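Local coordinates for protein sensor histidine kinase DcuS (PDB 3BY8) that senses C4-dicarboxylates such as fumarate through its periplasmic domain and, as a membrane histidine kinase, activates the response regulator DcuR by phosphorylation, at residues N54-I59 and I126-S131; Q79-D84 and A106-T111. All coordinates share one frame; numbering follows the deposited sequence.

Interaction 1: N54-I59 and I126-S131. With LMR ((2S)-2-hydroxybutanedioic acid), chain B.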
loop_
_atom_site.group_PDB
_atom_site.type_symbol
_atom_site.label_atom_id
_atom_site.label_comp_id
_atom_site.label_asym_id
_atom_site.label_seq_id
_atom_site.Cartn_x
_atom_site.Cartn_y
_atom_site.Cartn_z
ATOM N N ASN A 54 2.896 -10.921 6.200
ATOM C CA ASN A 54 2.921 -9.889 7.226
ATOM C C ASN A 54 1.547 -9.626 7.853
ATOM O O ASN A 54 1.366 -8.642 8.574
ATOM C CB ASN A 54 3.504 -8.595 6.653
ATOM C CG ASN A 54 4.992 -8.708 6.351
ATOM O OD1 ASN A 54 5.402 -8.880 5.188
ATOM N ND2 ASN A 54 5.808 -8.609 7.385
ATOM N N ASP A 55 0.595 -10.513 7.551
ATOM C CA ASP A 55 -0.771 -10.466 8.075
ATOM C C ASP A 55 -1.433 -9.122 7.815
ATOM O O ASP A 55 -1.882 -8.424 8.735
ATOM C CB ASP A 55 -0.775 -10.781 9.579
ATOM C CG ASP A 55 -2.094 -11.392 10.041
ATOM O OD1 ASP A 55 -2.233 -11.682 11.250
ATOM O OD2 ASP A 55 -2.996 -11.586 9.191
ATOM N N LEU A 56 -1.514 -8.785 6.533
ATOM C CA LEU A 56 -2.083 -7.519 6.120
ATOM C C LEU A 56 -3.334 -7.699 5.256
ATOM O O LEU A 56 -3.530 -8.711 4.583
ATOM C CB LEU A 56 -1.013 -6.722 5.354
ATOM C CG LEU A 56 0.280 -6.466 6.143
ATOM C CD1 LEU A 56 1.385 -6.015 5.181
ATOM C CD2 LEU A 56 0.048 -5.417 7.234
ATOM N N LEU A 57 -4.185 -6.678 5.257
ATOM C CA LEU A 57 -5.409 -6.711 4.477
ATOM C C LEU A 57 -5.185 -6.449 2.994
ATOM O O LEU A 57 -5.819 -7.030 2.140
ATOM C CB LEU A 57 -6.401 -5.666 5.028
ATOM C CG LEU A 57 -7.732 -5.553 4.273
ATOM C CD1 LEU A 57 -8.623 -6.779 4.575
ATOM C CD2 LEU A 57 -8.473 -4.281 4.706
ATOM N N PHE A 58 -4.311 -5.499 2.687
ATOM C CA PHE A 58 -4.040 -5.206 1.296
ATOM C C PHE A 58 -2.710 -4.485 1.115
ATOM O O PHE A 58 -2.236 -3.820 2.008
ATOM C CB PHE A 58 -5.141 -4.307 0.697
ATOM C CG PHE A 58 -5.130 -2.861 1.190
ATOM C CD1 PHE A 58 -4.247 -1.912 0.654
ATOM C CD2 PHE A 58 -6.066 -2.434 2.141
ATOM C CE1 PHE A 58 -4.307 -0.563 1.058
ATOM C CE2 PHE A 58 -6.130 -1.074 2.546
ATOM C CZ PHE A 58 -5.252 -0.141 2.002
ATOM N N ILE A 59 -2.117 -4.693 -0.058
ATOM C CA ILE A 59 -0.899 -3.983 -0.451
ATOM C C ILE A 59 -1.185 -3.491 -1.862
ATOM O O ILE A 59 -1.237 -4.266 -2.822
ATOM C CB ILE A 59 0.358 -4.881 -0.448
ATOM C CG1 ILE A 59 0.676 -5.335 0.978
ATOM C CG2 ILE A 59 1.524 -4.074 -1.044
ATOM C CD1 ILE A 59 1.989 -6.140 1.078
ATOM N N ILE A 126 -0.781 0.343 2.251
ATOM C CA ILE A 126 -1.009 -0.956 2.937
ATOM C C ILE A 126 -2.079 -0.803 4.019
ATOM O O ILE A 126 -2.097 0.194 4.732
ATOM C CB ILE A 126 0.308 -1.474 3.576
ATOM C CG1 ILE A 126 1.306 -1.765 2.455
ATOM C CG2 ILE A 126 0.046 -2.718 4.453
ATOM C CD1 ILE A 126 2.602 -2.475 2.926
ATOM N N GLY A 127 -2.990 -1.768 4.099
ATOM C CA GLY A 127 -4.022 -1.701 5.112
ATOM C C GLY A 127 -4.009 -2.902 6.046
ATOM O O GLY A 127 -3.647 -4.019 5.636
ATOM N N LEU A 128 -4.420 -2.638 7.279
ATOM C CA LEU A 128 -4.551 -3.605 8.369
ATOM C C LEU A 128 -6.045 -3.543 8.700
ATOM O O LEU A 128 -6.550 -2.475 9.013
ATOM C CB LEU A 128 -3.786 -3.116 9.616
ATOM C CG LEU A 128 -2.261 -2.962 9.697
ATOM C CD1 LEU A 128 -1.858 -1.816 10.611
ATOM C CD2 LEU A 128 -1.683 -4.261 10.204
ATOM N N GLU A 129 -6.740 -4.672 8.660
ATOM C CA GLU A 129 -8.171 -4.704 8.968
ATOM C C GLU A 129 -8.438 -4.146 10.378
ATOM O O GLU A 129 -7.812 -4.568 11.355
ATOM C CB GLU A 129 -8.654 -6.150 8.841
ATOM C CG GLU A 129 -10.123 -6.315 8.535
ATOM C CD GLU A 129 -10.460 -7.732 8.088
ATOM O OE1 GLU A 129 -11.663 -8.029 7.920
ATOM O OE2 GLU A 129 -9.521 -8.545 7.899
ATOM N N LEU A 130 -9.352 -3.182 10.501
ATOM C CA LEU A 130 -9.636 -2.597 11.805
ATOM C C LEU A 130 -10.015 -3.641 12.859
ATOM O O LEU A 130 -9.579 -3.540 14.009
ATOM C CB LEU A 130 -10.776 -1.572 11.715
ATOM C CG LEU A 130 -10.468 -0.094 11.577
ATOM C CD1 LEU A 130 -11.749 0.682 11.937
ATOM C CD2 LEU A 130 -9.319 0.303 12.488
ATOM N N SER A 131 -10.835 -4.608 12.464
ATOM C CA SER A 131 -11.284 -5.637 13.401
ATOM C C SER A 131 -10.110 -6.443 13.931
ATOM O O SER A 131 -10.140 -6.943 15.062
ATOM C CB SER A 131 -12.320 -6.554 12.738
ATOM O OG SER A 131 -11.802 -7.192 11.589
HETATM C C1 LMR B . -7.903 0.928 -2.658
HETATM O O1A LMR B . -7.277 0.079 -3.238
HETATM O O1B LMR B . -8.737 1.623 -3.276
HETATM C C2 LMR B . -7.928 0.853 -1.162
HETATM O O2 LMR B . -8.924 1.804 -0.586
HETATM C C3 LMR B . -8.025 -0.589 -0.628
HETATM C C4 LMR B . -9.500 -1.040 -0.635
HETATM O O4A LMR B . -10.042 -1.287 -1.711
HETATM O O4B LMR B . -10.147 -1.082 0.451
#
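F58 and I59 pair with I126 and G127 as antiparallel neighbours in the sheet of the periplasmic Cache sensor domain, where edge strand 58-63 starts beside the end of strand 120-129. The pairing opens with a classic beta bulge: L57 and F58 both face G127. G127 O takes a hydrogen bond from L57 N at 2.7 Å. A second, weak bond reaches G127 O from F58 N at 3.4 Å. G127 N returns a bond to F58 O at 3.0 Å, which I126 CA also approaches through a C-H...O contact. I59 and I126 follow as a non-hydrogen-bonded pair.

Just upstream, D55, with positive phi, completes a Schellman motif that ends helix 43-53, and its carboxylate forms a salt bridge with R132.

The F58 ring lies flat against the backbone of G127. With CG between the backbone N and the carbonyl carbon (chi1 72°), the ring folds back over the neighbouring strand, G127 CA lying 3.7 Å from the F58 ring centroid and 24° off the normal, a CH-pi contact. G127 N lies 3.3 Å above the plane of the F58 ring, over its centre. C3 of the bound malate sits over the centre of the opposite face.

On the side of the sheet away from the ligand, L56 crosses I126 and L128, L56 CD1 lying 3.6 Å from I126 CG2 and L56 CD2 equally close to L128 CD2. I59 and I126 run side by side beneath helix 8-25, which touches both.

The chemistry implies an apolar wall: F58 offers the ligand's methylene a ring face backed by glycine, while the malate's polar groups are bound by other residues, among them R68, H71 and R108.

Interaction 2: Q79-D84 and A106-T111. With LMR ((2S)-2-hydroxybutanedioic acid), chain B.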
loop_
_atom_site.group_PDB
_atom_site.type_symbol
_atom_site.label_atom_id
_atom_site.label_comp_id
_atom_site.label_asym_id
_atom_site.label_seq_id
_atom_site.Cartn_x
_atom_site.Cartn_y
_atom_site.Cartn_z
ATOM N N GLN A 79 -7.403 0.771 -12.129
ATOM C CA GLN A 79 -8.407 1.766 -11.788
ATOM C C GLN A 79 -7.859 2.662 -10.671
ATOM O O GLN A 79 -6.893 2.286 -9.984
ATOM C CB GLN A 79 -9.712 1.081 -11.365
ATOM C CG GLN A 79 -10.239 0.171 -12.485
ATOM C CD GLN A 79 -11.505 -0.573 -12.137
ATOM O OE1 GLN A 79 -11.685 -1.022 -11.004
ATOM N NE2 GLN A 79 -12.390 -0.733 -13.123
ATOM N N PRO A 80 -8.456 3.847 -10.478
ATOM C CA PRO A 80 -7.987 4.763 -9.439
ATOM C C PRO A 80 -8.214 4.292 -8.020
ATOM O O PRO A 80 -9.259 3.720 -7.676
ATOM C CB PRO A 80 -8.773 6.049 -9.695
ATOM C CG PRO A 80 -9.273 5.914 -11.108
ATOM C CD PRO A 80 -9.558 4.452 -11.246
ATOM N N PHE A 81 -7.208 4.559 -7.195
ATOM C CA PHE A 81 -7.271 4.252 -5.771
ATOM C C PHE A 81 -8.500 4.934 -5.148
ATOM O O PHE A 81 -8.863 6.045 -5.544
ATOM C CB PHE A 81 -6.007 4.795 -5.122
ATOM C CG PHE A 81 -5.853 4.409 -3.671
ATOM C CD1 PHE A 81 -6.346 5.214 -2.652
ATOM C CD2 PHE A 81 -5.236 3.199 -3.324
ATOM C CE1 PHE A 81 -6.234 4.843 -1.322
ATOM C CE2 PHE A 81 -5.119 2.811 -1.984
ATOM C CZ PHE A 81 -5.608 3.613 -0.985
ATOM N N LYS A 82 -9.133 4.273 -4.189
ATOM C CA LYS A 82 -10.268 4.857 -3.493
ATOM C C LYS A 82 -9.859 5.205 -2.065
ATOM O O LYS A 82 -9.494 4.328 -1.293
ATOM C CB LYS A 82 -11.466 3.896 -3.465
ATOM C CG LYS A 82 -12.638 4.496 -2.693
ATOM C CD LYS A 82 -13.796 3.532 -2.526
ATOM C CE LYS A 82 -14.677 3.493 -3.748
ATOM N NZ LYS A 82 -15.888 2.656 -3.475
ATOM N N GLY A 83 -9.912 6.490 -1.730
ATOM C CA GLY A 83 -9.552 6.952 -0.404
ATOM C C GLY A 83 -8.729 8.219 -0.484
ATOM O O GLY A 83 -7.679 8.237 -1.161
ATOM N N ASP A 84 -9.168 9.277 0.203
ATOM C CA ASP A 84 -8.420 10.527 0.165
ATOM C C ASP A 84 -7.127 10.477 0.969
ATOM O O ASP A 84 -6.278 11.387 0.890
ATOM C CB ASP A 84 -9.297 11.684 0.650
ATOM C CG ASP A 84 -10.371 12.041 -0.363
ATOM O OD1 ASP A 84 -10.203 11.704 -1.562
ATOM O OD2 ASP A 84 -11.370 12.665 0.060
ATOM N N ALA A 106 -10.165 -0.181 7.509
ATOM C CA ALA A 106 -8.795 -0.474 7.852
ATOM C C ALA A 106 -7.950 0.669 8.344
ATOM O O ALA A 106 -8.268 1.831 8.115
ATOM C CB ALA A 106 -8.123 -1.043 6.603
ATOM N N LEU A 107 -6.869 0.298 9.032
ATOM C CA LEU A 107 -5.822 1.197 9.481
ATOM C C LEU A 107 -4.896 1.095 8.264
ATOM O O LEU A 107 -4.430 0.010 7.888
ATOM C CB LEU A 107 -5.137 0.643 10.723
ATOM C CG LEU A 107 -3.938 1.458 11.187
ATOM C CD1 LEU A 107 -4.334 2.876 11.501
ATOM C CD2 LEU A 107 -3.354 0.770 12.433
ATOM N N ARG A 108 -4.659 2.235 7.634
ATOM C CA ARG A 108 -3.909 2.283 6.387
ATOM C C ARG A 108 -2.708 3.190 6.455
ATOM O O ARG A 108 -2.746 4.251 7.045
ATOM C CB ARG A 108 -4.883 2.779 5.308
ATOM C CG ARG A 108 -6.087 1.857 5.142
ATOM C CD ARG A 108 -7.417 2.602 4.861
ATOM N NE ARG A 108 -7.399 3.477 3.678
ATOM C CZ ARG A 108 -7.887 3.157 2.491
ATOM N NH1 ARG A 108 -8.436 1.968 2.251
ATOM N NH2 ARG A 108 -7.900 4.083 1.533
ATOM N N VAL A 109 -1.621 2.746 5.828
ATOM C CA VAL A 109 -0.391 3.510 5.778
ATOM C C VAL A 109 0.056 3.678 4.327
ATOM O O VAL A 109 -0.255 2.855 3.434
ATOM C CB VAL A 109 0.758 2.853 6.629
ATOM C CG1 VAL A 109 0.233 2.624 8.064
ATOM C CG2 VAL A 109 1.263 1.546 6.013
ATOM N N PHE A 110 0.829 4.742 4.123
ATOM C CA PHE A 110 1.233 5.108 2.760
ATOM C C PHE A 110 2.636 5.647 2.761
ATOM O O PHE A 110 3.009 6.421 3.645
ATOM C CB PHE A 110 0.329 6.262 2.221
ATOM C CG PHE A 110 -1.127 5.933 2.186
ATOM C CD1 PHE A 110 -1.896 5.986 3.359
ATOM C CD2 PHE A 110 -1.746 5.568 0.988
ATOM C CE1 PHE A 110 -3.271 5.674 3.321
ATOM C CE2 PHE A 110 -3.099 5.266 0.955
ATOM C CZ PHE A 110 -3.869 5.320 2.124
ATOM N N THR A 111 3.417 5.268 1.752
ATOM C CA THR A 111 4.762 5.813 1.612
ATOM C C THR A 111 5.071 6.017 0.115
ATOM O O THR A 111 4.618 5.256 -0.736
ATOM C CB THR A 111 5.826 4.894 2.313
ATOM O OG1 THR A 111 7.022 5.650 2.546
ATOM C CG2 THR A 111 6.171 3.664 1.444
HETATM C C1 LMR B . -7.903 0.928 -2.658
HETATM O O1A LMR B . -7.277 0.079 -3.238
HETATM O O1B LMR B . -8.737 1.623 -3.276
HETATM C C2 LMR B . -7.928 0.853 -1.162
HETATM O O2 LMR B . -8.924 1.804 -0.586
HETATM C C3 LMR B . -8.025 -0.589 -0.628
HETATM C C4 LMR B . -9.500 -1.040 -0.635
HETATM O O4A LMR B . -10.042 -1.287 -1.711
HETATM O O4B LMR B . -10.147 -1.082 0.451
#
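The F81 ring meets R108 and F110, whose side chains arrive from the opposite direction: F81 CE1 lies 3.4 Å from R108 NH2. F110 CE2 approaches F81 CZ at 3.6 Å, the two ring planes inclined at 75°. Placing CG of F81 anti to the backbone N (chi1 -173°) sends the ring inward, where it overlaps the bound malate, LMR C1 lying 3.4 Å above the F81 ring plane and displaced toward the rim.

R108 reaches the ligand through bends at chi2 and chi3. R108 NH1 donates to LMR O2 at 2.9 Å; R108 NH2 makes a longer bond to the same oxygen and another to K82 O at 3.3 Å, in the carbonyl plane on a lone pair. K82 O and LMR O2 both lie near the guanidinium plane. A salt bridge from R108 NE to D85 helps fix the rotation of that group.

K82 binds through its backbone. K82 N donates to LMR O1B at 2.8 Å. K82 O accepts from LMR O2 at 2.7 Å. This hydroxyl thus joins loop to strand: three bonds to these two segments reach it, two of them from R108. Sheet arginine and facing-loop backbone supply part of the Cache domain's dicarboxylate site; R68, H71 and the backbone of G101 to L103 complete it.

From the N terminus, the chain passes helix 43-53 and enters 54-59, whose partner 126-131 comes 67 residues later; interaction 1 therefore closes the longer loop. Interaction 2 is nested inside it: 79-84 belongs to the loop segment after strand 58-63, and 106-111 lies on the strand reached after strand 95-99. The chain then turns back into strand 120-129, which pairs with 106-114, so the two contacts meet in one sheet. L128 N to L107 O at 2.7 Å and V109 N to I126 O at 2.8 Å are probable hydrogen bonds between them. Interaction 1 joins an edge strand to the sheet, interaction 2 attaches the loop over it, and malate touches both.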